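Local coordinates for nitronate monooxygenase family protein (PDB 4QIT) that uses FMN and molecular oxygen to oxidise alkyl nitronates, probably chiefly the toxin propionate 3-nitronate, in a TIM-barrel active site, at residues N75-R80 with N113-F118. The protein carries 1 engineered substitution. Sequence-based numbering, arbitrary orientation.
Sequences NLFCHR and NIYLSF. With FMN (flavin mononucleotide), chain C; NIE (nitroethane), chain D.
The imidazole of His79 lies with Ser117 CB over one face, 3.6 Å from the ring centroid in a CH-pi contact, while Tyr115 O and a water meet its edge. His79 NE2 gives its hydrogen to Tyr115 O at 3.0 Å, nearly in the ring plane, but the N-H points well off the line to the oxygen (131°). The same water lies 3.0 Å from His79 NE2 and donates to Asn113 OD1. Histidine thus offers both a flat face and an in-plane N-H. With chi1 at 50°, CG sits between the backbone N and the carbonyl carbon, which carries the ring across to residues 115-117. Ser117 suits its place by being small enough to lie under the imidazole and still polar: Ser117 OG, anti to its own N, donates to a lone pair of His79 O at 2.6 Å and also bonds Leu119 N.

Phe77 supplies an edge and Tyr115 a face, centroids 5.8 Å apart and planes at 79°. The rest of the Phe77 rim faces the active site: flavin N3 lies in the ring plane at the CE1 edge, and Phe77 CZ is 3.2 Å from C1 of nitroethane. Asn75, through its amide OD1, can accept from that same N3.

Phe77 O, where strand 72-77 ends, accepts a hydrogen bond from Phe118 N and a hydrogen from a water that also bridges to Leu116 O. Beyond, Leu76 CD2 packs on Phe118 CD1 at 3.7 Å, and both side chains, fittingly apolar, reach helix 124-131.

Three direct hydrogen bonds and two waters thus tie loop 113-118 to the end of strand 72-77 and the turn that follows. This lattice probably helps fix the Phe77 ring beside the flavin and the bound nitroethane, and its apolar CZ edge against C1 is consistent with holding the ligand's alkyl end.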
# COMPACT_ATOMS: atom_id res chain seq x y z
N ASN A 75 -9.74 2.35 -23.27
CA ASN A 75 -9.22 1.26 -22.44
C ASN A 75 -9.94 -0.06 -22.67
O ASN A 75 -11.18 -0.11 -22.76
CB ASN A 75 -9.30 1.69 -20.98
CG ASN A 75 -8.80 0.63 -20.01
OD1 ASN A 75 -9.59 -0.16 -19.49
ND2 ASN A 75 -7.50 0.62 -19.77
N LEU A 76 -9.15 -1.14 -22.74
CA LEU A 76 -9.69 -2.49 -22.88
C LEU A 76 -9.08 -3.44 -21.86
O LEU A 76 -7.87 -3.40 -21.60
CB LEU A 76 -9.45 -3.02 -24.30
CG LEU A 76 -10.15 -2.23 -25.42
CD1 LEU A 76 -9.24 -1.14 -25.97
CD2 LEU A 76 -10.66 -3.14 -26.53
N PHE A 77 -9.92 -4.30 -21.30
CA PHE A 77 -9.41 -5.35 -20.42
C PHE A 77 -8.71 -6.42 -21.25
O PHE A 77 -9.17 -6.77 -22.34
CB PHE A 77 -10.55 -6.00 -19.64
CG PHE A 77 -11.26 -5.07 -18.69
CD1 PHE A 77 -10.81 -3.78 -18.47
CD2 PHE A 77 -12.38 -5.51 -18.01
CE1 PHE A 77 -11.48 -2.93 -17.60
CE2 PHE A 77 -13.05 -4.68 -17.13
CZ PHE A 77 -12.60 -3.38 -16.93
N CYS A 78 -7.61 -6.93 -20.72
CA CYS A 78 -6.78 -7.90 -21.43
C CYS A 78 -6.46 -9.05 -20.48
O CYS A 78 -5.33 -9.55 -20.41
CB CYS A 78 -5.49 -7.22 -21.90
SG CYS A 78 -4.61 -8.09 -23.22
N HIS A 79 -7.47 -9.46 -19.72
CA HIS A 79 -7.35 -10.59 -18.81
C HIS A 79 -7.24 -11.92 -19.57
O HIS A 79 -7.55 -11.98 -20.77
CB HIS A 79 -8.57 -10.63 -17.87
CG HIS A 79 -9.88 -10.54 -18.59
ND1 HIS A 79 -10.34 -9.37 -19.18
CD2 HIS A 79 -10.85 -11.47 -18.80
CE1 HIS A 79 -11.52 -9.59 -19.72
NE2 HIS A 79 -11.86 -10.85 -19.51
N ARG A 80 -6.80 -12.96 -18.88
CA ARG A 80 -6.94 -14.32 -19.39
C ARG A 80 -8.42 -14.57 -19.61
O ARG A 80 -9.22 -14.31 -18.71
CB ARG A 80 -6.40 -15.33 -18.38
CG ARG A 80 -6.72 -16.78 -18.74
CD ARG A 80 -6.28 -17.75 -17.65
NE ARG A 80 -6.75 -17.37 -16.31
CZ ARG A 80 -8.01 -17.48 -15.90
NH1 ARG A 80 -8.95 -17.95 -16.72
NH2 ARG A 80 -8.34 -17.11 -14.66
N ASN A 113 -20.05 -14.87 -19.95
CA ASN A 113 -18.76 -14.21 -20.05
C ASN A 113 -18.97 -12.76 -20.47
O ASN A 113 -18.77 -12.39 -21.63
CB ASN A 113 -17.89 -14.95 -21.06
CG ASN A 113 -16.47 -14.48 -21.08
OD1 ASN A 113 -16.05 -13.71 -20.21
ND2 ASN A 113 -15.70 -14.94 -22.06
N ILE A 114 -19.36 -11.92 -19.51
CA ILE A 114 -19.87 -10.59 -19.86
C ILE A 114 -18.81 -9.60 -20.31
O ILE A 114 -19.12 -8.63 -21.01
CB ILE A 114 -20.66 -9.98 -18.70
CG1 ILE A 114 -19.80 -9.93 -17.44
CG2 ILE A 114 -21.92 -10.78 -18.44
CD1 ILE A 114 -20.38 -9.00 -16.35
N TYR A 115 -17.56 -9.83 -19.92
CA TYR A 115 -16.48 -8.95 -20.33
C TYR A 115 -15.48 -9.74 -21.17
O TYR A 115 -14.60 -10.41 -20.62
CB TYR A 115 -15.74 -8.38 -19.11
CG TYR A 115 -16.53 -7.40 -18.26
CD1 TYR A 115 -17.67 -6.78 -18.75
CD2 TYR A 115 -16.12 -7.10 -16.97
CE1 TYR A 115 -18.39 -5.88 -17.95
CE2 TYR A 115 -16.82 -6.21 -16.18
CZ TYR A 115 -17.96 -5.61 -16.67
OH TYR A 115 -18.66 -4.72 -15.88
N LEU A 116 -15.62 -9.67 -22.49
CA LEU A 116 -14.68 -10.38 -23.35
C LEU A 116 -13.33 -9.70 -23.31
O LEU A 116 -13.22 -8.48 -23.46
CB LEU A 116 -15.19 -10.47 -24.78
CG LEU A 116 -16.52 -11.19 -24.99
CD1 LEU A 116 -16.89 -11.19 -26.47
CD2 LEU A 116 -16.45 -12.61 -24.45
N SER A 117 -12.29 -10.49 -23.08
CA SER A 117 -10.93 -10.00 -23.11
C SER A 117 -10.54 -9.60 -24.53
O SER A 117 -11.07 -10.14 -25.51
CB SER A 117 -9.98 -11.07 -22.61
OG SER A 117 -8.64 -10.64 -22.71
N PHE A 118 -9.60 -8.67 -24.63
CA PHE A 118 -8.98 -8.29 -25.89
C PHE A 118 -8.39 -9.53 -26.54
O PHE A 118 -8.32 -9.64 -27.77
CB PHE A 118 -7.90 -7.24 -25.62
CG PHE A 118 -7.37 -6.55 -26.86
CD1 PHE A 118 -8.19 -5.69 -27.59
CD2 PHE A 118 -6.06 -6.74 -27.27
CE1 PHE A 118 -7.70 -5.05 -28.72
CE2 PHE A 118 -5.57 -6.09 -28.40
CZ PHE A 118 -6.39 -5.25 -29.12
N1 FMN C . -8.87 0.65 -14.72
C2 FMN C . -9.03 0.03 -15.95
O2 FMN C . -8.03 -0.34 -16.56
N3 FMN C . -10.27 -0.14 -16.51
C4 FMN C . -11.38 0.28 -15.81
O4 FMN C . -12.51 0.13 -16.27
C4A FMN C . -11.23 0.88 -14.58
N5 FMN C . -12.35 1.29 -13.91
C5A FMN C . -12.25 1.91 -12.69
C6 FMN C . -13.42 2.32 -12.05
C7 FMN C . -13.37 2.96 -10.83
C7M FMN C . -14.67 3.39 -10.22
C8 FMN C . -12.13 3.18 -10.22
C8M FMN C . -12.07 3.86 -8.88
C9 FMN C . -10.96 2.76 -10.86
C9A FMN C . -11.01 2.13 -12.11
N10 FMN C . -9.86 1.71 -12.78
C10 FMN C . -9.97 1.08 -14.01
C1' FMN C . -8.50 1.90 -12.15
C2' FMN C . -7.81 3.19 -12.59
O2' FMN C . -7.32 3.03 -13.90
C3' FMN C . -6.64 3.52 -11.68
O3' FMN C . -5.82 2.39 -11.45
C4' FMN C . -7.19 3.97 -10.35
O4' FMN C . -8.38 4.71 -10.57
C5' FMN C . -6.17 4.87 -9.68
O5' FMN C . -6.56 4.92 -8.35
P FMN C . -7.29 6.19 -7.74
O1P FMN C . -6.97 7.40 -8.58
O2P FMN C . -6.83 6.31 -6.32
O3P FMN C . -8.75 5.89 -7.82
N3 NIE D . -13.14 -1.54 -12.07
C1 NIE D . -12.44 -3.10 -13.71
C2 NIE D . -13.53 -2.14 -13.30
O4 NIE D . -11.99 -1.11 -11.96
O5 NIE D . -13.88 -1.80 -10.95
O HOH W 1 -11.64 -6.14 -23.69
O HOH W 2 -13.34 -13.38 -20.30